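Local structure of putative flavoprotein (4ICI) at residues S65-I78 with W98-E111. The protein binds flavin mononucleotide in a flavodoxin-like fold and probably serves in electron transfer or another redox reaction. Sequence-based numbering, arbitrary orientation. Where two conformers were deposited one is given.
Sequences SSVEMNDPKMRPAI and WWDLAPRIINTFIE. With FMN (flavin mononucleotide), chain B; EDO (1,2-ethanediol), chain F.
R104 reaches across to helix 64-70 and binds two of its backbone carbonyls. NE donates almost straight to E68 O (3.1 Å, 170°), in the guanidinium plane. NH2 donates to M69 O (2.8 Å) at a more bent angle. P72 CA over one guanidinium face and selenomethionine M69 CE over the other sandwich the group. The M69 bend at chi2 (-36°) sets SE at the edge of the W98 ring, a Met-aromatic contact, and the chi3 bend (-66°) carries CE to L101 CB. At the opposite end, R75 grips E111 side-on, NE to OE1 and NH2 to OE2, both 2.9 Å, while N107 CB sits over one guanidinium face. NH1 binds P72 O and M74 O in its own loop. A leucine in place of R75 would probably leave E111 without its charge partner and both loop carbonyls without this donor. T108 OG1 donates to P76 O (2.8 Å). Y142 also binds E111. W98 lies against the flavin, and W99 N donates to FMN N5 (2.9 Å). In this flavodoxin-like fold the arginines thus tie helix 64-70 and its loop to helix 104-112, R104 through carbonyls, R75 through a salt bridge; M69 packs on the flavin-binding turn.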
ATOM      1  N   SER A  65     -12.305  -3.877 -11.492  1.00 10.78           N
ATOM      2  CA  SER A  65     -12.149  -3.281 -10.164  1.00 10.00           C
ATOM      3  C   SER A  65     -13.442  -3.375  -9.351  1.00 10.19           C
ATOM      4  O   SER A  65     -13.387  -3.642  -8.156  1.00 11.37           O
ATOM      5  CB  SER A  65     -11.635  -1.846 -10.236  1.00 11.42           C
ATOM      6  OG  SER A  65     -12.513  -0.946 -10.901  1.00 11.88           O
ATOM      7  N   SER A  66     -14.597  -3.231  -9.998  1.00 11.10           N
ATOM      8  CA  SER A  66     -15.859  -3.366  -9.268  1.00 12.41           C
ATOM      9  C   SER A  66     -16.055  -4.777  -8.746  1.00 12.19           C
ATOM     10  O   SER A  66     -16.469  -4.974  -7.610  1.00 13.25           O
ATOM     11  CB  SER A  66     -17.039  -2.987 -10.155  1.00 14.46           C
ATOM     12  OG  SER A  66     -17.024  -1.611 -10.430  1.00 14.75           O
ATOM     13  N   VAL A  67     -15.763  -5.758  -9.591  1.00 12.67           N
ATOM     14  CA  VAL A  67     -15.886  -7.179  -9.231  1.00 13.71           C
ATOM     15  C   VAL A  67     -14.943  -7.508  -8.072  1.00 11.88           C
ATOM     16  O   VAL A  67     -15.326  -8.147  -7.103  1.00 13.13           O
ATOM     17  CB  VAL A  67     -15.635  -8.063 -10.464  1.00 14.39           C
ATOM     18  CG1 VAL A  67     -15.449  -9.556 -10.078  1.00 16.70           C
ATOM     19  CG2 VAL A  67     -16.763  -7.831 -11.486  1.00 19.18           C
ATOM     20  N   GLU A  68     -13.722  -6.979  -8.133  1.00 11.76           N
ATOM     21  CA  GLU A  68     -12.733  -7.155  -7.050  0.50 12.42           C
ATOM     22  C   GLU A  68     -13.223  -6.614  -5.757  1.00 11.81           C
ATOM     23  O   GLU A  68     -13.098  -7.232  -4.708  1.00 13.60           O
ATOM     24  CB  GLU A  68     -11.452  -6.371  -7.279  0.50 14.43           C
ATOM     25  CG  GLU A  68     -10.496  -7.003  -8.157  0.50 14.34           C
ATOM     26  CD  GLU A  68      -9.189  -6.255  -8.135  0.50 14.46           C
ATOM     27  OE1 GLU A  68      -8.966  -5.420  -7.214  0.50 15.23           O
ATOM     28  OE2 GLU A  68      -8.384  -6.507  -9.028  0.50 13.10           O
HETATM   29  N   MSE A  69     -13.732  -5.397  -5.804  1.00 12.07           N
HETATM   30  CA  MSE A  69     -14.088  -4.746  -4.580  1.00 15.17           C
HETATM   31  C   MSE A  69     -15.335  -5.406  -3.962  1.00 14.93           C
HETATM   32  O   MSE A  69     -15.484  -5.422  -2.744  1.00 17.43           O
HETATM   33  CB  MSE A  69     -14.134  -3.243  -4.825  1.00 18.38           C
HETATM   34  CG  MSE A  69     -12.691  -2.615  -5.177  1.00 17.77           C
HETATM   35 SE   MSE A  69     -11.085  -3.301  -4.314  0.75 14.28          SE
HETATM   36  CE  MSE A  69     -11.378  -2.799  -2.521  1.00 15.94           C
ATOM     37  N   ASN A  70     -16.170  -6.069  -4.766  1.00 13.61           N
ATOM     38  CA  ASN A  70     -17.295  -6.841  -4.258  1.00 14.94           C
ATOM     39  C   ASN A  70     -16.962  -8.232  -3.718  1.00 14.96           C
ATOM     40  O   ASN A  70     -17.817  -8.886  -3.113  1.00 18.91           O
ATOM     41  CB  ASN A  70     -18.393  -6.908  -5.335  1.00 18.10           C
ATOM     42  CG  ASN A  70     -19.167  -5.599  -5.439  1.00 26.11           C
ATOM     43  OD1 ASN A  70     -19.503  -4.997  -4.412  1.00 33.53           O
ATOM     44  ND2 ASN A  70     -19.470  -5.160  -6.655  1.00 30.55           N
ATOM     45  N   ASP A  71     -15.727  -8.677  -3.890  1.00 13.30           N
ATOM     46  CA  ASP A  71     -15.281  -9.992  -3.470  1.00 13.19           C
ATOM     47  C   ASP A  71     -14.064  -9.872  -2.550  1.00 12.01           C
ATOM     48  O   ASP A  71     -12.921  -9.848  -3.005  1.00 11.93           O
ATOM     49  CB  ASP A  71     -14.951 -10.893  -4.671  1.00 15.02           C
ATOM     50  CG  ASP A  71     -14.524 -12.297  -4.258  1.00 17.30           C
ATOM     51  OD1 ASP A  71     -14.478 -12.571  -3.025  1.00 17.98           O
ATOM     52  OD2 ASP A  71     -14.243 -13.125  -5.179  1.00 22.38           O
ATOM     53  N   PRO A  72     -14.298  -9.850  -1.235  1.00 10.51           N
ATOM     54  CA  PRO A  72     -13.178  -9.698  -0.324  1.00 11.19           C
ATOM     55  C   PRO A  72     -12.190 -10.849  -0.267  1.00 11.70           C
ATOM     56  O   PRO A  72     -11.111 -10.693   0.372  1.00 12.61           O
ATOM     57  CB  PRO A  72     -13.833  -9.479   1.031  1.00 13.94           C
ATOM     58  CG  PRO A  72     -15.194  -9.768   0.903  1.00 18.37           C
ATOM     59  CD  PRO A  72     -15.587  -9.819  -0.542  1.00 12.86           C
ATOM     60  N   LYS A  73     -12.517 -11.970  -0.911  1.00 11.50           N
ATOM     61  CA  LYS A  73     -11.591 -13.092  -0.924  0.50 11.85           C
ATOM     62  C   LYS A  73     -10.735 -13.106  -2.207  1.00 11.36           C
ATOM     63  O   LYS A  73      -9.821 -13.926  -2.333  1.00 13.26           O
ATOM     64  CB  LYS A  73     -12.341 -14.424  -0.746  0.50 12.12           C
ATOM     65  CG  LYS A  73     -12.846 -14.628   0.678  0.50 11.55           C
ATOM     66  CD  LYS A  73     -13.608 -15.898   0.881  0.50 13.29           C
ATOM     67  CE  LYS A  73     -12.670 -17.063   0.802  0.50 13.18           C
ATOM     68  NZ  LYS A  73     -11.796 -17.058   2.002  0.50 18.36           N
HETATM   69  N   MSE A  74     -11.013 -12.210  -3.154  1.00 10.55           N
HETATM   70  CA  MSE A  74     -10.236 -12.201  -4.378  0.60 10.61           C
HETATM   71  C   MSE A  74      -8.808 -11.731  -4.084  1.00  9.95           C
HETATM   72  O   MSE A  74      -8.562 -10.842  -3.237  1.00 10.97           O
HETATM   73  CB  MSE A  74     -10.874 -11.348  -5.448  0.60 11.59           C
HETATM   74  CG  MSE A  74     -10.243 -11.621  -6.802  0.60 12.36           C
HETATM   75 SE   MSE A  74     -11.132 -10.593  -8.140  0.45 17.77          SE
HETATM   76  CE  MSE A  74     -12.910 -10.947  -7.745  0.60 14.80           C
ATOM     77  N   ARG A  75      -7.858 -12.370  -4.778  1.00 10.33           N
ATOM     78  CA  ARG A  75      -6.433 -12.143  -4.603  1.00  9.69           C
ATOM     79  C   ARG A  75      -5.754 -11.971  -5.965  1.00 10.34           C
ATOM     80  O   ARG A  75      -5.192 -12.908  -6.527  1.00 11.72           O
ATOM     81  CB  ARG A  75      -5.774 -13.254  -3.784  1.00 10.83           C
ATOM     82  CG  ARG A  75      -6.341 -13.364  -2.361  1.00 11.28           C
ATOM     83  CD  ARG A  75      -5.962 -12.186  -1.507  1.00 10.06           C
ATOM     84  NE  ARG A  75      -6.440 -12.307  -0.132  1.00 10.28           N
ATOM     85  CZ  ARG A  75      -7.603 -11.823   0.324  1.00 10.09           C
ATOM     86  NH1 ARG A  75      -8.437 -11.168  -0.468  1.00 11.09           N
ATOM     87  NH2 ARG A  75      -7.902 -11.971   1.613  1.00 13.02           N
ATOM     88  N   PRO A  76      -5.840 -10.745  -6.499  1.00  8.91           N
ATOM     89  CA  PRO A  76      -5.216 -10.492  -7.798  1.00  9.50           C
ATOM     90  C   PRO A  76      -3.763 -10.895  -7.786  1.00 10.02           C
ATOM     91  O   PRO A  76      -3.035 -10.595  -6.853  1.00 10.11           O
ATOM     92  CB  PRO A  76      -5.416  -8.983  -7.977  1.00  9.88           C
ATOM     93  CG  PRO A  76      -6.652  -8.643  -7.192  1.00  9.91           C
ATOM     94  CD  PRO A  76      -6.487  -9.530  -5.958  1.00  9.28           C
ATOM     95  N   ALA A  77      -3.351 -11.599  -8.830  1.00 10.19           N
ATOM     96  CA  ALA A  77      -2.034 -12.197  -8.884  1.00  9.90           C
ATOM     97  C   ALA A  77      -0.941 -11.139  -9.050  1.00  9.86           C
ATOM     98  O   ALA A  77      -1.105 -10.124  -9.765  1.00 10.50           O
ATOM     99  CB  ALA A  77      -1.969 -13.200 -10.031  1.00 13.22           C
ATOM    100  N   ILE A  78       0.170 -11.377  -8.359  1.00 10.58           N
ATOM    101  CA  ILE A  78       1.364 -10.527  -8.405  1.00 10.61           C
ATOM    102  C   ILE A  78       2.409 -11.210  -9.302  1.00 11.68           C
ATOM    103  O   ILE A  78       2.634 -12.418  -9.190  1.00 12.48           O
ATOM    104  CB  ILE A  78       1.920 -10.249  -6.988  1.00 10.19           C
ATOM    105  CG1 ILE A  78       0.946  -9.360  -6.193  1.00 10.17           C
ATOM    106  CG2 ILE A  78       3.334  -9.620  -7.049  1.00 12.72           C
ATOM    107  CD1 ILE A  78       1.242  -9.269  -4.665  1.00 12.69           C
ATOM    108  N   TRP A  98      -9.574   2.555  -3.204  1.00  9.50           N
ATOM    109  CA  TRP A  98     -10.629   2.073  -4.090  1.00  9.64           C
ATOM    110  C   TRP A  98     -11.850   1.715  -3.237  1.00 10.55           C
ATOM    111  O   TRP A  98     -11.785   0.823  -2.401  1.00 10.82           O
ATOM    112  CB  TRP A  98     -10.196   0.839  -4.871  1.00 10.15           C
ATOM    113  CG  TRP A  98      -9.250   1.058  -5.989  1.00 10.00           C
ATOM    114  CD1 TRP A  98      -8.612   2.224  -6.352  1.00  9.93           C
ATOM    115  CD2 TRP A  98      -8.740   0.046  -6.867  1.00 10.16           C
ATOM    116  NE1 TRP A  98      -7.776   1.995  -7.427  1.00  9.94           N
ATOM    117  CE2 TRP A  98      -7.835   0.670  -7.751  1.00  9.45           C
ATOM    118  CE3 TRP A  98      -8.973  -1.326  -7.004  1.00 10.55           C
ATOM    119  CZ2 TRP A  98      -7.171  -0.016  -8.760  1.00  9.38           C
ATOM    120  CZ3 TRP A  98      -8.304  -1.991  -8.015  1.00  9.91           C
ATOM    121  CH2 TRP A  98      -7.408  -1.332  -8.879  1.00 10.22           C
ATOM    122  N   TRP A  99     -12.951   2.454  -3.438  1.00  9.86           N
ATOM    123  CA  TRP A  99     -14.162   2.249  -2.653  1.00 10.73           C
ATOM    124  C   TRP A  99     -13.866   2.225  -1.135  1.00 10.69           C
ATOM    125  O   TRP A  99     -14.374   1.393  -0.388  1.00 10.65           O
ATOM    126  CB  TRP A  99     -14.854   0.965  -3.111  1.00 11.49           C
ATOM    127  CG  TRP A  99     -15.305   1.023  -4.537  1.00 13.79           C
ATOM    128  CD1 TRP A  99     -14.631   0.564  -5.657  1.00 14.40           C
ATOM    129  CD2 TRP A  99     -16.509   1.644  -5.023  1.00 19.91           C
ATOM    130  NE1 TRP A  99     -15.362   0.855  -6.782  1.00 18.27           N
ATOM    131  CE2 TRP A  99     -16.512   1.506  -6.424  1.00 19.50           C
ATOM    132  CE3 TRP A  99     -17.580   2.285  -4.407  1.00 24.70           C
ATOM    133  CZ2 TRP A  99     -17.544   2.000  -7.226  1.00 25.12           C
ATOM    134  CZ3 TRP A  99     -18.619   2.779  -5.203  1.00 28.67           C
ATOM    135  CH2 TRP A  99     -18.589   2.631  -6.599  1.00 29.99           C
ATOM    136  N   ASP A 100     -13.054   3.186  -0.699  1.00 10.06           N
ATOM    137  CA  ASP A 100     -12.672   3.376   0.712  1.00 10.82           C
ATOM    138  C   ASP A 100     -11.876   2.210   1.305  1.00 10.01           C
ATOM    139  O   ASP A 100     -11.811   2.069   2.535  1.00 11.25           O
ATOM    140  CB  ASP A 100     -13.920   3.690   1.571  1.00 10.93           C
ATOM    141  CG  ASP A 100     -13.651   4.681   2.702  1.00 11.90           C
ATOM    142  OD1 ASP A 100     -12.545   5.291   2.781  1.00 12.30           O
ATOM    143  OD2 ASP A 100     -14.587   4.789   3.534  1.00 15.76           O
ATOM    144  N   LEU A 101     -11.263   1.410   0.433  1.00  9.19           N
ATOM    145  CA  LEU A 101     -10.501   0.241   0.837  1.00  8.62           C
ATOM    146  C   LEU A 101      -9.155   0.178   0.119  1.00  9.19           C
ATOM    147  O   LEU A 101      -8.934   0.854  -0.877  1.00 10.06           O
ATOM    148  CB  LEU A 101     -11.279  -1.050   0.505  1.00 10.26           C
ATOM    149  CG  LEU A 101     -12.582  -1.292   1.261  1.00 10.27           C
ATOM    150  CD1 LEU A 101     -13.381  -2.406   0.535  1.00 13.52           C
ATOM    151  CD2 LEU A 101     -12.316  -1.617   2.740  1.00 13.46           C
ATOM    152  N   ALA A 102      -8.274  -0.668   0.623  1.00  9.44           N
ATOM    153  CA  ALA A 102      -7.101  -1.083  -0.152  1.00  9.86           C
ATOM    154  C   ALA A 102      -7.545  -1.992  -1.299  1.00  8.07           C
ATOM    155  O   ALA A 102      -8.367  -2.886  -1.113  1.00  9.69           O
ATOM    156  CB  ALA A 102      -6.115  -1.838   0.713  1.00  9.57           C
ATOM    157  N   PRO A 103      -6.976  -1.791  -2.498  1.00  8.55           N
ATOM    158  CA  PRO A 103      -7.155  -2.781  -3.561  1.00  8.36           C
ATOM    159  C   PRO A 103      -6.780  -4.177  -3.099  1.00  7.97           C
ATOM    160  O   PRO A 103      -5.856  -4.344  -2.284  1.00  9.17           O
ATOM    161  CB  PRO A 103      -6.221  -2.275  -4.668  1.00  9.55           C
ATOM    162  CG  PRO A 103      -6.097  -0.788  -4.413  1.00  9.59           C
ATOM    163  CD  PRO A 103      -6.113  -0.679  -2.913  1.00  9.43           C
ATOM    164  N   ARG A 104      -7.485  -5.182  -3.623  1.00  8.60           N
ATOM    165  CA  ARG A 104      -7.263  -6.548  -3.168  1.00  8.56           C
ATOM    166  C   ARG A 104      -5.860  -7.087  -3.428  1.00  8.12           C
ATOM    167  O   ARG A 104      -5.422  -8.001  -2.740  1.00  7.95           O
ATOM    168  CB  ARG A 104      -8.314  -7.488  -3.731  1.00 10.14           C
ATOM    169  CG  ARG A 104      -9.780  -7.098  -3.527  1.00 14.72           C
ATOM    170  CD  ARG A 104     -10.167  -6.820  -2.136  1.00 16.16           C
ATOM    171  NE  ARG A 104     -11.613  -6.623  -2.009  1.00 13.35           N
ATOM    172  CZ  ARG A 104     -12.212  -6.239  -0.880  1.00 11.59           C
ATOM    173  NH1 ARG A 104     -11.482  -6.012   0.214  1.00 14.12           N
ATOM    174  NH2 ARG A 104     -13.536  -6.174  -0.833  1.00 12.91           N
ATOM    175  N   ILE A 105      -5.138  -6.502  -4.383  1.00  8.07           N
ATOM    176  CA  ILE A 105      -3.748  -6.916  -4.579  1.00  8.70           C
ATOM    177  C   ILE A 105      -2.870  -6.630  -3.353  1.00  8.04           C
ATOM    178  O   ILE A 105      -1.865  -7.280  -3.143  1.00  9.18           O
ATOM    179  CB  ILE A 105      -3.146  -6.298  -5.883  1.00  8.43           C
ATOM    180  CG1 ILE A 105      -1.924  -7.094  -6.377  1.00 10.22           C
ATOM    181  CG2 ILE A 105      -2.878  -4.800  -5.688  1.00 10.30           C
ATOM    182  CD1 ILE A 105      -1.459  -6.708  -7.771  1.00 11.45           C
ATOM    183  N   ILE A 106      -3.294  -5.684  -2.514  1.00  8.25           N
ATOM    184  CA  ILE A 106      -2.601  -5.454  -1.251  1.00  8.48           C
ATOM    185  C   ILE A 106      -2.740  -6.681  -0.331  1.00  9.07           C
ATOM    186  O   ILE A 106      -1.778  -7.079   0.327  1.00  9.28           O
ATOM    187  CB  ILE A 106      -3.080  -4.155  -0.570  1.00  8.46           C
ATOM    188  CG1 ILE A 106      -2.720  -2.938  -1.448  1.00  8.67           C
ATOM    189  CG2 ILE A 106      -2.458  -4.029   0.820  1.00 10.19           C
ATOM    190  CD1 ILE A 106      -1.215  -2.801  -1.884  1.00  9.76           C
ATOM    191  N   ASN A 107      -3.921  -7.280  -0.316  1.00  8.55           N
ATOM    192  CA  ASN A 107      -4.106  -8.534   0.405  1.00  9.22           C
ATOM    193  C   ASN A 107      -3.209  -9.641  -0.183  1.00  8.70           C
ATOM    194  O   ASN A 107      -2.599 -10.430   0.547  1.00  9.79           O
ATOM    195  CB  ASN A 107      -5.570  -8.980   0.395  1.00  9.14           C
ATOM    196  CG  ASN A 107      -6.512  -7.934   0.965  1.00  9.11           C
ATOM    197  OD1 ASN A 107      -6.964  -7.024   0.251  1.00 11.74           O
ATOM    198  ND2 ASN A 107      -6.813  -8.047   2.260  1.00 11.52           N
ATOM    199  N   THR A 108      -3.123  -9.718  -1.521  1.00  8.86           N
ATOM    200  CA  THR A 108      -2.220 -10.708  -2.126  1.00  8.98           C
ATOM    201  C   THR A 108      -0.778 -10.493  -1.645  1.00  8.53           C
ATOM    202  O   THR A 108      -0.089 -11.455  -1.266  1.00  9.73           O
ATOM    203  CB  THR A 108      -2.240 -10.651  -3.654  1.00  8.82           C
ATOM    204  OG1 THR A 108      -3.606 -10.626  -4.080  1.00  9.91           O
ATOM    205  CG2 THR A 108      -1.460 -11.816  -4.266  1.00 10.30           C
ATOM    206  N   PHE A 109      -0.347  -9.235  -1.598  1.00  8.63           N
ATOM    207  CA  PHE A 109       0.980  -8.914  -1.129  1.00  9.24           C
ATOM    208  C   PHE A 109       1.215  -9.354   0.323  1.00  9.70           C
ATOM    209  O   PHE A 109       2.206 -10.061   0.635  1.00 10.52           O
ATOM    210  CB  PHE A 109       1.260  -7.407  -1.248  1.00  9.79           C
ATOM    211  CG  PHE A 109       2.536  -7.004  -0.571  1.00  9.77           C
ATOM    212  CD1 PHE A 109       3.762  -7.350  -1.110  1.00 12.48           C
ATOM    213  CD2 PHE A 109       2.508  -6.266   0.631  1.00 10.76           C
ATOM    214  CE1 PHE A 109       4.941  -7.008  -0.465  1.00 12.21           C
ATOM    215  CE2 PHE A 109       3.692  -5.950   1.259  1.00 12.03           C
ATOM    216  CZ  PHE A 109       4.887  -6.319   0.714  1.00 12.92           C
ATOM    217  N   ILE A 110       0.305  -8.951   1.208  1.00 10.48           N
ATOM    218  CA  ILE A 110       0.463  -9.229   2.642  1.00  9.59           C
ATOM    219  C   ILE A 110       0.477 -10.744   2.880  1.00 10.58           C
ATOM    220  O   ILE A 110       1.275 -11.239   3.672  1.00 11.32           O
ATOM    221  CB  ILE A 110      -0.629  -8.540   3.461  1.00  8.97           C
ATOM    222  CG1 ILE A 110      -0.411  -7.025   3.462  1.00  9.85           C
ATOM    223  CG2 ILE A 110      -0.687  -9.081   4.923  1.00 10.87           C
ATOM    224  CD1 ILE A 110      -1.618  -6.245   3.924  1.00 11.16           C
ATOM    225  N   GLU A 111      -0.408 -11.468   2.194  1.00  9.97           N
ATOM    226  CA  GLU A 111      -0.532 -12.897   2.427  1.00 10.88           C
ATOM    227  C   GLU A 111       0.609 -13.725   1.820  1.00 12.25           C
ATOM    228  O   GLU A 111       0.850 -14.890   2.210  1.00 16.28           O
ATOM    229  CB  GLU A 111      -1.905 -13.380   1.957  1.00 11.61           C
ATOM    230  CG  GLU A 111      -3.008 -12.824   2.802  1.00 11.45           C
ATOM    231  CD  GLU A 111      -4.400 -13.138   2.324  1.00 11.06           C
ATOM    232  OE1 GLU A 111      -4.551 -13.961   1.372  1.00 14.83           O
ATOM    233  OE2 GLU A 111      -5.342 -12.560   2.921  1.00 12.45           O
TER
HETATM  234  N1  FMN B 200     -10.826   8.081  -4.451  1.00 15.23           N
HETATM  235  C2  FMN B 200     -11.410   8.387  -3.246  1.00 17.34           C
HETATM  236  O2  FMN B 200     -11.163   9.471  -2.722  1.00 18.15           O
HETATM  237  N3  FMN B 200     -12.275   7.479  -2.650  1.00 15.62           N
HETATM  238  C4  FMN B 200     -12.619   6.273  -3.238  1.00 15.65           C
HETATM  239  O4  FMN B 200     -13.359   5.515  -2.583  1.00 14.84           O
HETATM  240  C4A FMN B 200     -12.051   5.976  -4.488  1.00 14.30           C
HETATM  241  N5  FMN B 200     -12.383   4.776  -5.154  1.00 14.03           N
HETATM  242  C5A FMN B 200     -11.755   4.514  -6.379  1.00 13.82           C
HETATM  243  C6  FMN B 200     -12.037   3.313  -7.044  1.00 15.11           C
HETATM  244  C7  FMN B 200     -11.430   3.016  -8.238  1.00 13.97           C
HETATM  245  C7M FMN B 200     -11.703   1.705  -8.914  1.00 14.73           C
HETATM  246  C8  FMN B 200     -10.517   3.890  -8.803  1.00 16.12           C
HETATM  247  C8M FMN B 200      -9.866   3.565 -10.127  1.00 16.20           C
HETATM  248  C9  FMN B 200     -10.239   5.088  -8.157  1.00 16.65           C
HETATM  249  C9A FMN B 200     -10.837   5.411  -6.923  1.00 14.64           C
HETATM  250  N10 FMN B 200     -10.550   6.613  -6.256  1.00 14.40           N
HETATM  251  C10 FMN B 200     -11.148   6.887  -5.050  1.00 14.44           C
HETATM  252  C1' FMN B 200      -9.528   7.562  -6.827  1.00 14.96           C
HETATM  253  C2' FMN B 200      -8.107   7.025  -6.497  1.00 13.08           C
HETATM  254  O2' FMN B 200      -7.916   6.698  -5.141  1.00 12.85           O
HETATM  255  C3' FMN B 200      -7.019   8.073  -6.807  1.00 13.21           C
HETATM  256  O3' FMN B 200      -7.229   8.638  -8.140  1.00 16.46           O
HETATM  257  C4' FMN B 200      -5.566   7.543  -6.618  1.00 11.99           C
HETATM  258  O4' FMN B 200      -4.733   8.673  -6.509  1.00 15.04           O
HETATM  259  C5' FMN B 200      -5.121   6.725  -7.889  1.00 14.86           C
HETATM  260  O5' FMN B 200      -3.815   6.291  -7.607  1.00 13.78           O
HETATM  261  P   FMN B 200      -2.883   5.580  -8.697  1.00 14.99           P
HETATM  262  O1P FMN B 200      -2.660   6.647  -9.780  1.00 15.31           O
HETATM  263  O2P FMN B 200      -1.688   5.088  -8.032  1.00 14.03           O
HETATM  264  O3P FMN B 200      -3.602   4.366  -9.294  1.00 14.99           O
HETATM  265  C1  EDO F 204     -18.651  -2.049  -4.313  1.00 33.69           C
HETATM  266  O1  EDO F 204     -17.803  -3.035  -3.719  1.00 15.04           O
HETATM  267  C2  EDO F 204     -17.919  -1.460  -5.482  1.00 36.53           C
HETATM  268  O2  EDO F 204     -18.357  -2.135  -6.667  1.00 46.35           O
HETATM  269  O   HOH W   1     -14.853   0.021  -9.573  1.00 17.22           O
HETATM  270  O   HOH W   2      -6.064  -4.926  -6.635  1.00 11.11           O